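Local coordinates for protein (R)-specific secondary-alkylsulfatase (Pseudomonas sp., PDB 4AXH) that hydrolyses (R)-secondary-alkyl sulfates enantioselectively, with strict inversion of configuration, to (S)-alcohols and inorganic sulfate, using zinc ions, at residues 87-92 / 250-255; 221-226 / 650-655; 225-230 / 525-530; 230-235 / 321-326; 508-511 / 517-520. One frame throughout, in Å; residues are numbered along the deposited sequence.

Contact 1. Residues 87-92 / 250-255; sequences GAYQFL and FKTTAT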
# COMPACT_ATOMS: atom_id res chain seq x y z
N GLY A 87 -35.38 15.89 -0.17
CA GLY A 87 -35.96 17.23 -0.13
C GLY A 87 -34.97 18.31 0.25
O GLY A 87 -35.20 19.48 -0.07
N ALA A 88 -33.85 17.94 0.91
CA ALA A 88 -32.82 18.89 1.30
C ALA A 88 -31.99 19.42 0.10
O ALA A 88 -31.40 20.50 0.19
CB ALA A 88 -31.90 18.25 2.32
N TYR A 89 -31.98 18.67 -1.03
CA TYR A 89 -31.25 19.01 -2.24
C TYR A 89 -32.10 19.69 -3.33
O TYR A 89 -31.70 19.71 -4.49
CB TYR A 89 -30.50 17.78 -2.78
CG TYR A 89 -29.50 17.23 -1.79
CD1 TYR A 89 -28.25 17.82 -1.64
CD2 TYR A 89 -29.80 16.11 -1.01
CE1 TYR A 89 -27.32 17.33 -0.70
CE2 TYR A 89 -28.88 15.61 -0.09
CZ TYR A 89 -27.65 16.23 0.08
OH TYR A 89 -26.75 15.74 0.99
N GLN A 90 -33.22 20.31 -2.93
CA GLN A 90 -34.16 21.02 -3.80
C GLN A 90 -33.53 22.20 -4.57
O GLN A 90 -33.87 22.41 -5.74
CB GLN A 90 -35.37 21.50 -3.01
CG GLN A 90 -36.63 21.61 -3.87
CD GLN A 90 -37.50 20.40 -3.74
OE1 GLN A 90 -38.56 20.46 -3.10
NE2 GLN A 90 -37.10 19.29 -4.36
N PHE A 91 -32.58 22.92 -3.94
CA PHE A 91 -31.84 24.05 -4.53
C PHE A 91 -31.12 23.70 -5.84
O PHE A 91 -30.79 24.61 -6.63
CB PHE A 91 -30.83 24.62 -3.50
CG PHE A 91 -29.78 23.64 -3.03
CD1 PHE A 91 -30.05 22.72 -2.02
CD2 PHE A 91 -28.51 23.64 -3.58
CE1 PHE A 91 -29.08 21.82 -1.59
CE2 PHE A 91 -27.55 22.74 -3.14
CZ PHE A 91 -27.83 21.82 -2.16
N LEU A 92 -30.89 22.39 -6.09
CA LEU A 92 -30.19 21.91 -7.28
C LEU A 92 -31.07 21.75 -8.49
O LEU A 92 -30.58 21.86 -9.62
CB LEU A 92 -29.49 20.56 -6.99
CG LEU A 92 -28.32 20.59 -6.04
CD1 LEU A 92 -28.03 19.20 -5.49
CD2 LEU A 92 -27.10 21.20 -6.71
N PHE A 250 -23.30 9.44 -5.06
CA PHE A 250 -24.57 9.58 -4.32
C PHE A 250 -24.63 10.94 -3.69
O PHE A 250 -23.69 11.71 -3.83
CB PHE A 250 -24.75 8.48 -3.25
CG PHE A 250 -23.50 8.17 -2.46
CD1 PHE A 250 -23.15 8.92 -1.34
CD2 PHE A 250 -22.65 7.13 -2.85
CE1 PHE A 250 -21.96 8.68 -0.67
CE2 PHE A 250 -21.47 6.87 -2.16
CZ PHE A 250 -21.14 7.66 -1.09
N LYS A 251 -25.72 11.23 -2.97
CA LYS A 251 -25.89 12.53 -2.32
C LYS A 251 -25.07 12.66 -1.03
O LYS A 251 -24.31 13.61 -0.90
CB LYS A 251 -27.38 12.83 -2.07
CG LYS A 251 -28.32 12.81 -3.30
CD LYS A 251 -27.90 13.71 -4.46
CE LYS A 251 -28.03 15.20 -4.23
NZ LYS A 251 -26.97 15.95 -4.94
N THR A 252 -25.21 11.69 -0.10
CA THR A 252 -24.56 11.68 1.23
C THR A 252 -24.75 10.28 1.82
O THR A 252 -25.42 9.46 1.19
CB THR A 252 -25.23 12.75 2.18
OG1 THR A 252 -24.61 12.74 3.50
CG2 THR A 252 -26.75 12.59 2.28
N THR A 253 -24.20 10.03 3.03
CA THR A 253 -24.40 8.76 3.72
C THR A 253 -25.68 8.76 4.53
O THR A 253 -26.14 9.81 5.00
CB THR A 253 -23.18 8.31 4.58
OG1 THR A 253 -22.82 9.32 5.53
CG2 THR A 253 -21.98 7.87 3.73
N ALA A 254 -26.25 7.57 4.69
CA ALA A 254 -27.48 7.36 5.46
C ALA A 254 -27.20 7.65 6.93
O ALA A 254 -26.13 7.32 7.46
CB ALA A 254 -27.98 5.94 5.27
N THR A 255 -28.15 8.33 7.56
CA THR A 255 -28.07 8.75 8.95
C THR A 255 -29.03 7.99 9.88
O THR A 255 -30.11 7.59 9.45
CB THR A 255 -28.18 10.29 9.01
OG1 THR A 255 -28.00 10.70 10.35
CG2 THR A 255 -29.51 10.84 8.50

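Contact 2. Residues 221-226 / 650-655; sequences AGTAMA and DSFSPK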
# COMPACT_ATOMS: atom_id res chain seq x y z
N ALA A 221 -9.39 -1.33 11.96
CA ALA A 221 -8.82 0.05 12.27
C ALA A 221 -9.89 1.16 12.28
O ALA A 221 -9.68 2.37 12.00
CB ALA A 221 -7.72 0.38 11.30
N GLY A 222 -11.06 0.67 12.66
CA GLY A 222 -12.36 1.30 12.71
C GLY A 222 -12.51 2.69 13.24
O GLY A 222 -13.13 3.50 12.57
N THR A 223 -12.03 2.96 14.46
CA THR A 223 -12.28 4.26 15.07
C THR A 223 -11.63 5.42 14.34
O THR A 223 -12.22 6.50 14.32
CB THR A 223 -12.25 4.22 16.62
OG1 THR A 223 -11.31 5.16 17.14
CG2 THR A 223 -12.06 2.82 17.22
N ALA A 224 -10.47 5.20 13.70
CA ALA A 224 -9.79 6.25 12.93
C ALA A 224 -10.50 6.46 11.61
O ALA A 224 -10.72 7.59 11.18
CB ALA A 224 -8.35 5.86 12.69
N MET A 225 -10.88 5.36 10.99
CA MET A 225 -11.61 5.26 9.73
C MET A 225 -12.98 5.97 9.86
O MET A 225 -13.32 6.83 9.03
CB MET A 225 -11.82 3.78 9.46
CG MET A 225 -11.66 3.35 8.06
SD MET A 225 -10.84 1.73 8.26
CE MET A 225 -9.37 2.00 7.53
N ALA A 226 -13.74 5.65 10.92
CA ALA A 226 -15.08 6.20 11.20
C ALA A 226 -15.11 7.71 11.39
O ALA A 226 -16.07 8.36 10.98
CB ALA A 226 -15.71 5.51 12.41
N ASP A 650 -7.27 -0.27 26.69
CA ASP A 650 -7.71 1.12 26.44
C ASP A 650 -9.09 1.11 25.74
O ASP A 650 -9.55 0.07 25.27
CB ASP A 650 -6.73 1.87 25.50
CG ASP A 650 -5.35 2.24 26.05
OD1 ASP A 650 -5.29 2.86 27.14
OD2 ASP A 650 -4.35 2.03 25.32
N SER A 651 -9.72 2.29 25.65
CA SER A 651 -11.00 2.50 24.95
C SER A 651 -10.87 3.70 24.00
O SER A 651 -10.29 4.73 24.36
CB SER A 651 -12.16 2.66 25.92
OG SER A 651 -12.85 1.42 26.08
N PHE A 652 -11.34 3.54 22.76
CA PHE A 652 -11.19 4.58 21.74
C PHE A 652 -12.46 5.31 21.47
O PHE A 652 -13.51 4.68 21.33
CB PHE A 652 -10.64 4.02 20.43
CG PHE A 652 -9.41 3.14 20.51
CD1 PHE A 652 -8.18 3.66 20.91
CD2 PHE A 652 -9.47 1.80 20.14
CE1 PHE A 652 -7.04 2.83 20.99
CE2 PHE A 652 -8.34 0.99 20.21
CZ PHE A 652 -7.13 1.51 20.64
N SER A 653 -12.37 6.64 21.35
CA SER A 653 -13.51 7.49 21.02
C SER A 653 -13.33 8.05 19.59
O SER A 653 -12.29 8.66 19.31
CB SER A 653 -13.66 8.63 22.04
OG SER A 653 -14.92 9.26 21.92
N PRO A 654 -14.30 7.83 18.67
CA PRO A 654 -14.14 8.34 17.30
C PRO A 654 -14.62 9.77 17.13
O PRO A 654 -15.53 10.05 16.33
CB PRO A 654 -14.94 7.34 16.45
CG PRO A 654 -15.99 6.79 17.41
CD PRO A 654 -15.58 7.12 18.83
N LYS A 655 -14.01 10.69 17.91
CA LYS A 655 -14.27 12.12 17.85
C LYS A 655 -13.06 12.99 18.16
O LYS A 655 -13.18 14.06 18.75
CB LYS A 655 -15.62 12.58 18.46
CG LYS A 655 -15.88 12.30 19.93
CD LYS A 655 -17.30 12.84 20.30
CE LYS A 655 -18.31 11.73 20.60
NZ LYS A 655 -19.73 12.06 20.24

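Contact 3. Residues 225-230 / 525-530; sequences MARRGQ and AMELRH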
# COMPACT_ATOMS: atom_id res chain seq x y z
N MET A 225 -10.88 5.36 10.99
CA MET A 225 -11.61 5.26 9.73
C MET A 225 -12.98 5.97 9.86
O MET A 225 -13.32 6.83 9.03
CB MET A 225 -11.82 3.78 9.46
CG MET A 225 -11.66 3.35 8.06
SD MET A 225 -10.84 1.73 8.26
CE MET A 225 -9.37 2.00 7.53
N ALA A 226 -13.74 5.65 10.92
CA ALA A 226 -15.08 6.20 11.20
C ALA A 226 -15.11 7.71 11.39
O ALA A 226 -16.07 8.36 10.98
CB ALA A 226 -15.71 5.51 12.41
N ARG A 227 -14.08 8.25 12.03
CA ARG A 227 -13.96 9.67 12.31
C ARG A 227 -13.46 10.42 11.06
O ARG A 227 -13.97 11.50 10.75
CB ARG A 227 -13.06 9.86 13.55
CG ARG A 227 -12.61 11.26 13.85
CD ARG A 227 -13.71 12.27 14.07
NE ARG A 227 -13.10 13.58 14.24
CZ ARG A 227 -13.65 14.72 13.85
NH1 ARG A 227 -14.84 14.73 13.27
NH2 ARG A 227 -13.01 15.87 14.05
N ARG A 228 -12.46 9.85 10.35
CA ARG A 228 -11.94 10.41 9.10
C ARG A 228 -13.05 10.39 8.02
O ARG A 228 -13.09 11.28 7.17
CB ARG A 228 -10.73 9.59 8.62
CG ARG A 228 -9.36 9.96 9.23
CD ARG A 228 -8.29 8.92 8.87
NE ARG A 228 -8.03 8.89 7.42
CZ ARG A 228 -6.93 9.36 6.85
NH1 ARG A 228 -5.93 9.83 7.58
NH2 ARG A 228 -6.80 9.33 5.53
N GLY A 229 -13.93 9.38 8.09
CA GLY A 229 -15.07 9.20 7.20
C GLY A 229 -16.09 10.33 7.31
O GLY A 229 -16.87 10.55 6.37
N GLN A 230 -16.08 11.07 8.44
CA GLN A 230 -16.99 12.21 8.67
C GLN A 230 -16.67 13.37 7.74
O GLN A 230 -17.56 14.10 7.27
CB GLN A 230 -16.94 12.63 10.15
CG GLN A 230 -17.76 11.69 11.03
CD GLN A 230 -17.47 11.77 12.49
OE1 GLN A 230 -16.88 12.73 12.99
NE2 GLN A 230 -17.86 10.74 13.23
N ALA A 525 -13.52 23.52 7.40
CA ALA A 525 -13.88 24.91 7.66
C ALA A 525 -14.83 25.05 8.87
O ALA A 525 -14.60 25.91 9.72
CB ALA A 525 -14.50 25.53 6.42
N MET A 526 -15.84 24.17 8.99
CA MET A 526 -16.78 24.11 10.11
C MET A 526 -16.05 23.88 11.44
O MET A 526 -16.18 24.70 12.34
CB MET A 526 -17.81 23.01 9.85
CG MET A 526 -18.80 22.77 10.99
SD MET A 526 -20.09 21.54 10.53
CE MET A 526 -21.14 22.57 9.60
N GLU A 527 -15.27 22.80 11.57
CA GLU A 527 -14.55 22.47 12.81
C GLU A 527 -13.50 23.51 13.21
O GLU A 527 -13.22 23.66 14.40
CB GLU A 527 -13.92 21.08 12.78
CG GLU A 527 -14.87 19.89 12.74
CD GLU A 527 -14.19 18.54 12.90
OE1 GLU A 527 -12.94 18.49 12.97
OE2 GLU A 527 -14.91 17.52 12.98
N LEU A 528 -12.90 24.21 12.22
CA LEU A 528 -11.89 25.24 12.48
C LEU A 528 -12.57 26.41 13.16
O LEU A 528 -12.02 26.98 14.09
CB LEU A 528 -11.25 25.72 11.18
CG LEU A 528 -10.05 24.93 10.71
CD1 LEU A 528 -9.77 25.21 9.24
CD2 LEU A 528 -8.81 25.18 11.61
N ARG A 529 -13.78 26.71 12.71
CA ARG A 529 -14.61 27.77 13.23
C ARG A 529 -15.22 27.40 14.59
O ARG A 529 -15.19 28.21 15.51
CB ARG A 529 -15.72 28.11 12.22
CG ARG A 529 -15.22 28.95 11.06
CD ARG A 529 -16.16 28.87 9.88
NE ARG A 529 -15.64 29.66 8.76
CZ ARG A 529 -16.23 29.74 7.56
NH1 ARG A 529 -17.36 29.08 7.32
NH2 ARG A 529 -15.68 30.48 6.61
N HIS A 530 -15.75 26.18 14.71
CA HIS A 530 -16.45 25.73 15.91
C HIS A 530 -15.74 24.56 16.61
O HIS A 530 -15.02 24.79 17.58
CB HIS A 530 -17.94 25.47 15.60
CG HIS A 530 -18.55 26.55 14.76
ND1 HIS A 530 -18.94 27.77 15.30
CD2 HIS A 530 -18.76 26.59 13.42
CE1 HIS A 530 -19.39 28.49 14.29
NE2 HIS A 530 -19.30 27.83 13.13

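Contact 4. Residues 230-235 / 321-326; sequences QYQSGV and TPRGAE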
# COMPACT_ATOMS: atom_id res chain seq x y z
N GLN A 230 -16.08 11.07 8.44
CA GLN A 230 -16.99 12.21 8.67
C GLN A 230 -16.67 13.37 7.74
O GLN A 230 -17.56 14.10 7.27
CB GLN A 230 -16.94 12.63 10.15
CG GLN A 230 -17.76 11.69 11.03
CD GLN A 230 -17.47 11.77 12.49
OE1 GLN A 230 -16.88 12.73 12.99
NE2 GLN A 230 -17.86 10.74 13.23
N TYR A 231 -15.38 13.50 7.43
CA TYR A 231 -14.87 14.48 6.48
C TYR A 231 -15.28 14.07 5.06
O TYR A 231 -15.77 14.90 4.31
CB TYR A 231 -13.34 14.63 6.64
CG TYR A 231 -12.95 15.63 7.71
CD1 TYR A 231 -13.21 15.38 9.06
CD2 TYR A 231 -12.30 16.82 7.39
CE1 TYR A 231 -12.86 16.30 10.05
CE2 TYR A 231 -11.92 17.74 8.37
CZ TYR A 231 -12.21 17.47 9.70
OH TYR A 231 -11.87 18.39 10.65
N GLN A 232 -15.17 12.78 4.73
CA GLN A 232 -15.52 12.23 3.42
C GLN A 232 -17.01 12.42 3.08
O GLN A 232 -17.34 12.74 1.93
CB GLN A 232 -15.13 10.74 3.39
CG GLN A 232 -14.95 10.17 1.99
CD GLN A 232 -14.66 8.70 2.06
OE1 GLN A 232 -13.70 8.27 2.70
NE2 GLN A 232 -15.45 7.91 1.38
N SER A 233 -17.87 12.24 4.11
CA SER A 233 -19.35 12.28 4.07
C SER A 233 -20.02 13.66 4.01
O SER A 233 -21.14 13.79 3.43
CB SER A 233 -19.90 11.58 5.32
OG SER A 233 -19.38 10.27 5.46
N GLY A 234 -19.43 14.60 4.78
CA GLY A 234 -19.97 15.92 5.02
C GLY A 234 -21.29 15.86 5.77
O GLY A 234 -22.11 16.77 5.65
N VAL A 235 -21.52 14.74 6.54
CA VAL A 235 -22.75 14.46 7.33
C VAL A 235 -23.09 15.53 8.35
O VAL A 235 -24.28 15.83 8.54
CB VAL A 235 -22.86 13.03 7.95
CG1 VAL A 235 -23.48 12.02 6.94
CG2 VAL A 235 -21.51 12.53 8.53
N THR A 321 -9.16 5.51 -0.55
CA THR A 321 -10.31 6.22 0.03
C THR A 321 -9.90 7.24 1.13
O THR A 321 -8.97 6.98 1.90
CB THR A 321 -11.55 5.32 0.26
OG1 THR A 321 -12.42 5.93 1.21
CG2 THR A 321 -11.23 3.95 0.70
N PRO A 322 -10.50 8.47 1.12
CA PRO A 322 -10.09 9.51 2.09
C PRO A 322 -10.31 9.24 3.59
O PRO A 322 -9.70 9.90 4.44
CB PRO A 322 -10.86 10.75 1.61
CG PRO A 322 -11.28 10.43 0.24
CD PRO A 322 -11.54 8.98 0.21
N ARG A 323 -11.19 8.27 3.92
CA ARG A 323 -11.43 7.87 5.31
C ARG A 323 -10.26 7.06 5.87
O ARG A 323 -10.16 6.87 7.08
CB ARG A 323 -12.73 7.04 5.40
CG ARG A 323 -12.72 5.71 4.65
CD ARG A 323 -14.09 5.10 4.64
NE ARG A 323 -14.16 3.86 5.44
CZ ARG A 323 -14.83 3.70 6.58
NH1 ARG A 323 -15.51 4.72 7.10
NH2 ARG A 323 -14.84 2.53 7.20
N GLY A 324 -9.44 6.53 4.95
CA GLY A 324 -8.27 5.69 5.20
C GLY A 324 -8.58 4.26 4.83
O GLY A 324 -9.64 3.75 5.21
N ALA A 325 -7.66 3.59 4.11
CA ALA A 325 -7.74 2.17 3.69
C ALA A 325 -6.43 1.70 3.05
O ALA A 325 -5.52 2.50 2.82
CB ALA A 325 -8.87 1.98 2.69
N GLU A 326 -6.36 0.41 2.74
CA GLU A 326 -5.21 -0.14 2.00
C GLU A 326 -5.42 0.26 0.51
O GLU A 326 -6.56 0.23 0.02
CB GLU A 326 -5.18 -1.68 2.09
CG GLU A 326 -4.96 -2.25 3.48
CD GLU A 326 -4.98 -3.76 3.61
OE1 GLU A 326 -4.86 -4.46 2.58
OE2 GLU A 326 -5.11 -4.25 4.76

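Contact 5. Residues 508-511 / 517-520; sequences LGYQ and WRNM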
# COMPACT_ATOMS: atom_id res chain seq x y z
N LEU A 508 -11.72 26.92 -1.42
CA LEU A 508 -11.21 25.71 -2.09
C LEU A 508 -12.35 24.70 -2.33
O LEU A 508 -12.35 23.99 -3.34
CB LEU A 508 -10.07 25.03 -1.32
CG LEU A 508 -8.74 25.81 -1.23
CD1 LEU A 508 -7.80 25.16 -0.23
CD2 LEU A 508 -8.06 25.93 -2.58
N GLY A 509 -13.31 24.67 -1.39
CA GLY A 509 -14.50 23.83 -1.45
C GLY A 509 -15.46 24.35 -2.49
O GLY A 509 -16.04 23.56 -3.24
N TYR A 510 -15.60 25.70 -2.57
CA TYR A 510 -16.43 26.37 -3.58
C TYR A 510 -15.85 26.14 -4.98
O TYR A 510 -16.58 26.14 -5.96
CB TYR A 510 -16.48 27.90 -3.32
CG TYR A 510 -17.25 28.35 -2.10
CD1 TYR A 510 -18.26 27.57 -1.54
CD2 TYR A 510 -17.00 29.60 -1.51
CE1 TYR A 510 -18.98 27.99 -0.42
CE2 TYR A 510 -17.69 30.01 -0.37
CZ TYR A 510 -18.68 29.21 0.17
OH TYR A 510 -19.39 29.60 1.28
N GLN A 511 -14.52 25.92 -5.06
CA GLN A 511 -13.77 25.77 -6.30
C GLN A 511 -13.66 24.35 -6.85
O GLN A 511 -13.71 24.18 -8.07
CB GLN A 511 -12.35 26.39 -6.16
CG GLN A 511 -12.29 27.91 -6.32
CD GLN A 511 -10.91 28.46 -6.12
OE1 GLN A 511 -9.88 27.77 -6.31
NE2 GLN A 511 -10.83 29.75 -5.75
N TRP A 517 -13.70 16.04 -1.88
CA TRP A 517 -12.83 17.17 -1.51
C TRP A 517 -13.69 18.29 -0.99
O TRP A 517 -13.31 18.94 -0.03
CB TRP A 517 -11.99 17.62 -2.70
CG TRP A 517 -10.80 16.74 -3.01
CD1 TRP A 517 -10.75 15.38 -3.01
CD2 TRP A 517 -9.52 17.19 -3.53
NE1 TRP A 517 -9.49 14.95 -3.38
CE2 TRP A 517 -8.72 16.04 -3.72
CE3 TRP A 517 -8.95 18.46 -3.77
CZ2 TRP A 517 -7.38 16.12 -4.11
CZ3 TRP A 517 -7.64 18.53 -4.19
CH2 TRP A 517 -6.86 17.37 -4.35
N ARG A 518 -14.88 18.50 -1.59
CA ARG A 518 -15.82 19.53 -1.14
C ARG A 518 -16.35 19.20 0.26
O ARG A 518 -16.40 20.11 1.10
CB ARG A 518 -16.96 19.80 -2.15
CG ARG A 518 -17.76 21.03 -1.72
CD ARG A 518 -19.10 21.16 -2.41
NE ARG A 518 -19.88 22.27 -1.88
CZ ARG A 518 -19.86 23.51 -2.38
NH1 ARG A 518 -19.05 23.81 -3.39
NH2 ARG A 518 -20.64 24.45 -1.87
N ASN A 519 -16.73 17.93 0.52
CA ASN A 519 -17.19 17.48 1.84
C ASN A 519 -16.07 17.66 2.89
O ASN A 519 -16.36 18.09 4.00
CB ASN A 519 -17.64 16.04 1.79
CG ASN A 519 -18.92 15.75 1.03
OD1 ASN A 519 -19.83 16.58 0.94
ND2 ASN A 519 -19.07 14.53 0.51
N MET A 520 -14.82 17.36 2.54
CA MET A 520 -13.65 17.47 3.44
C MET A 520 -13.33 18.91 3.82
O MET A 520 -13.35 19.23 5.01
CB MET A 520 -12.41 16.75 2.89
CG MET A 520 -12.57 15.26 2.69
SD MET A 520 -11.03 14.46 2.12
CE MET A 520 -11.36 14.29 0.47

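Contact 1. Residues 87-92 / 250-255
The short turn-like run with Tyr89 and Leu92 faces the irregular run that bears Lys251 and Thr252, and the backbones stay distant, Tyr89 CA and Lys251 CA being 8.4 Å apart. Side chains alone fill the gap. Lys251 folds back along one face of the Tyr89 ring, and the two side chains run past each other in opposite directions. Its CE methylene sits 3.7 Å from the ring centroid of Tyr89, a CH-pi contact over the face, while CB touches the far part of the ring at CE2. Bends at chi2 (-54°) and chi3 (-71°) bring the lysine chain round over the aromatic surface. The ammonium is an off-centre cation-pi partner, 28° from the ring normal, with Lys251 NZ 4.5 Å from the Tyr89 centroid. This nitrogen has stronger ties outside the pair: a salt bridge to Asp246 and hydrogen bonds to the carbonyls of Val245 and Ala109. Leu92 meets the lysine tip to tip, CD1 lying 3.5 Å from NZ. At the phenolic end, Thr252 CG2 comes to 3.4 Å from Tyr89 OH near the ring plane, and the hydroxyl hydrogen-bonds to Gln244. The buried contact joins the loop after strand 82-85 to the loop between helix 222-233 and strand 266-268 of the metallo-beta-lactamase region. Leu92 packs on Trp106 and Ala109 of helix 103-111, and Thr255 shares backbone hydrogen bonding with Val83 of strand 82-85.

Contact 2. Residues 221-226 / 650-655
Thr223 lays its side chain across Phe652, the two crossing at about a right angle, so that the first turn of helix 222-233 rests against an extended C-terminal run. That run ends its approach in an inverse gamma turn centred on Pro654, and the contact joins a helix of the metallo-beta-lactamase superfamily region to the alkyl sulfatase C-terminal region. Both branches of Thr223 meet the benzylic carbon of Phe652: OG1 is 3.5 Å from CB, and CG2 is 3.7 Å from the same CB. The methyl then reaches the near side of the aromatic group, with Thr223 CG2 4.0 Å from Phe652 CD2. Because Phe652 CG is anti to its carbonyl carbon (chi1 -49°), the ring is carried onward past the threonine toward helix 549-559, where it packs on Ile558 and Arg559. No hydrogen bond spans the two segments, and the junction is a small van der Waals fit near the surface. It also lies at the dimer interface, where Ala224 N bonds to Asn388 OD1 of the second subunit and Thr223 and Phe652 pack on Asn388 and Asn385 of that chain. One turn thereby serves an intramolecular and an intersubunit contact together. Beyond the phenylalanine, the pyrrolidine of Pro654 abuts the helix where the backbones come nearest, its CB lying 3.6 Å from Thr223 O and 4.1 Å from Thr223 CB.

Contact 3. Residues 225-230 / 525-530
Arg227 and Glu527 reach for each other from opposite directions, and their flat ends meet nearly coplanar, the guanidinium and carboxylate planes lying 23° apart. The grip is end-on: NH1 and NH2 of the arginine both converge on a single oxygen of the glutamate. Arg227 NH1 is 2.8 Å from Glu527 OE2, on the syn lone pair of that oxygen. Arg227 NH2 is 2.7 Å from the same OE2, again on the syn side, though tilted out of the carboxylate plane. A third, weak bond runs from Arg227 NH2 to Glu527 OE1 at 2.8 Å. The arginine is bent at chi2 (58°), which turns the chain forward along its own helix, past Gln230, toward Glu527, while Glu527 is extended beyond CG and delivers the carboxylate straight outward. The result is a buried interhelical salt bridge between helix 222-233 of the metallo-beta-lactamase superfamily region and helix 515-529 of the dimerisation region, two elements whose backbones are too far apart to touch here. The pairing probably favours the ionised carboxylate and limits rotation of the guanidinium. Second-shell groups hold both partners. Within the first helix, Gln230 OE1 accepts from Arg227 NH1 at 2.9 Å, close to the guanidinium plane, and Arg227 NE donates to the carbonyl of Phe656 near the C terminus. On the acidic side Glu527 OE1 is hydrogen-bonded to the hydroxyl of Tyr231.

Contact 4. Residues 230-235 / 321-326
The flat carboxamide of Gln232 is pressed against the turn formed by Thr321, Pro322 and Arg323: Pro322 CD lies over one face, 3.6 Å from Gln232 CD, and Arg323 CB is displaced to the other side of the amide plane. The proline ring and the glutamine side chain cross at about a right angle, with Gln232 CG also brushing Pro322 CD and CG. At the oxygen end, Gln232 OE1 accepts from the backbone N-H of Arg323 over 2.8 Å, but the bond is weak because the N-H points well off the oxygen, with an angle at hydrogen of only 123°. The hydroxyl of Thr321 stands near the same end, its OG1 3.1 Å from Gln232 OE1. Gln232 reaches this position from the last turn of helix 222-233 with CG anti to the backbone N (chi1 -158°) and the rest of the chain extended, so the amide projects straight at the facing loop. There Thr321 to Gly324 form a type I beta turn, closed by a bond from Gly324 N to Thr321 O at 3.1 Å, with Pro322 and Arg323 at its two central corners. Arg323 leads its guanidinium end away from the glutamine, though its CB and CG stay beside OE1. Behind the turn, Pro322 packs on Met520 of helix 515-529. All four touching residues belong to the sulfate-binding site, which Asn318, Leu319, Leu320, Arg328 and Tyr417 complete: a helix end and a proline-containing turn brought together, with the side chain of Thr321 about 9 Å from a zinc ion, in a metallo-beta-lactamase-type fold.

Contact 5. Residues 508-511 / 517-520
Gly509 and Arg518 bring two consecutive helices to within 4.5 Å, measured between their CA atoms, in an alpha-alpha hairpin whose arms run in roughly opposite directions. Helices 495-511 and 515-529 form this hairpin inside the alkyl sulfatase dimerisation region, consistent with its place among TPR-like families. Close packing comes first, of the arginine's aliphatic part against the glycine backbone. Glycine has no side chain to hold the helices apart, and the arginine chain passes directly by its carbonyl, with Arg518 CG 3.4 Å from Gly509 O. Polar contacts come next. The arginine starts with CG anti to the backbone N (chi1 -171°) and stays extended as far as NE, so it spans the groove and carries its guanidinium to the end of the first helix. There Arg518 NH1 approaches Gly509 O at 3.0 Å, obliquely to the guanidinium plane. The more definite partners of this group lie beyond the hairpin: NE donates to the carbonyl of Ala243 and NH1 to that of Thr100, so main-chain carbonyls take up NE and NH1 of the buried group. Neighbouring Asn519 ties the same helix to Gln244 and Ser247 by further side-chain bonds. The third kind of interaction is with an aromatic group. The Tyr510 side chain sets off away from the second helix, and its hydroxyl is taken up by Gln242 and the carbonyl of Lys35. Its ring still borders the guanidinium, the two planes 40° apart, with Arg518 NH2 at the ring edge 3.9 Å from Tyr510 CD1.

In the fold
From the N terminus, the loop after strand 82-85 waits for residues 250-255 to close contact 1. Before that closure helix 222-233 opens contacts 2, 3 and 4 in succession, so contact 1 crosses all three. Contact 4 closes next, at the loop before helix 330-344, and is nested within the loops of contacts 3 and 2. Contact 5, a short local closure between helices 495-511 and 515-529, follows in series and is likewise nested in both. Contact 3 then closes on helix 515-529 and contact 2 near the C terminus. Helix 222-233 thereby meets the sulfate-site loop of its own metallo-beta-lactamase region and links that region to the dimerisation helices and the C-terminal region.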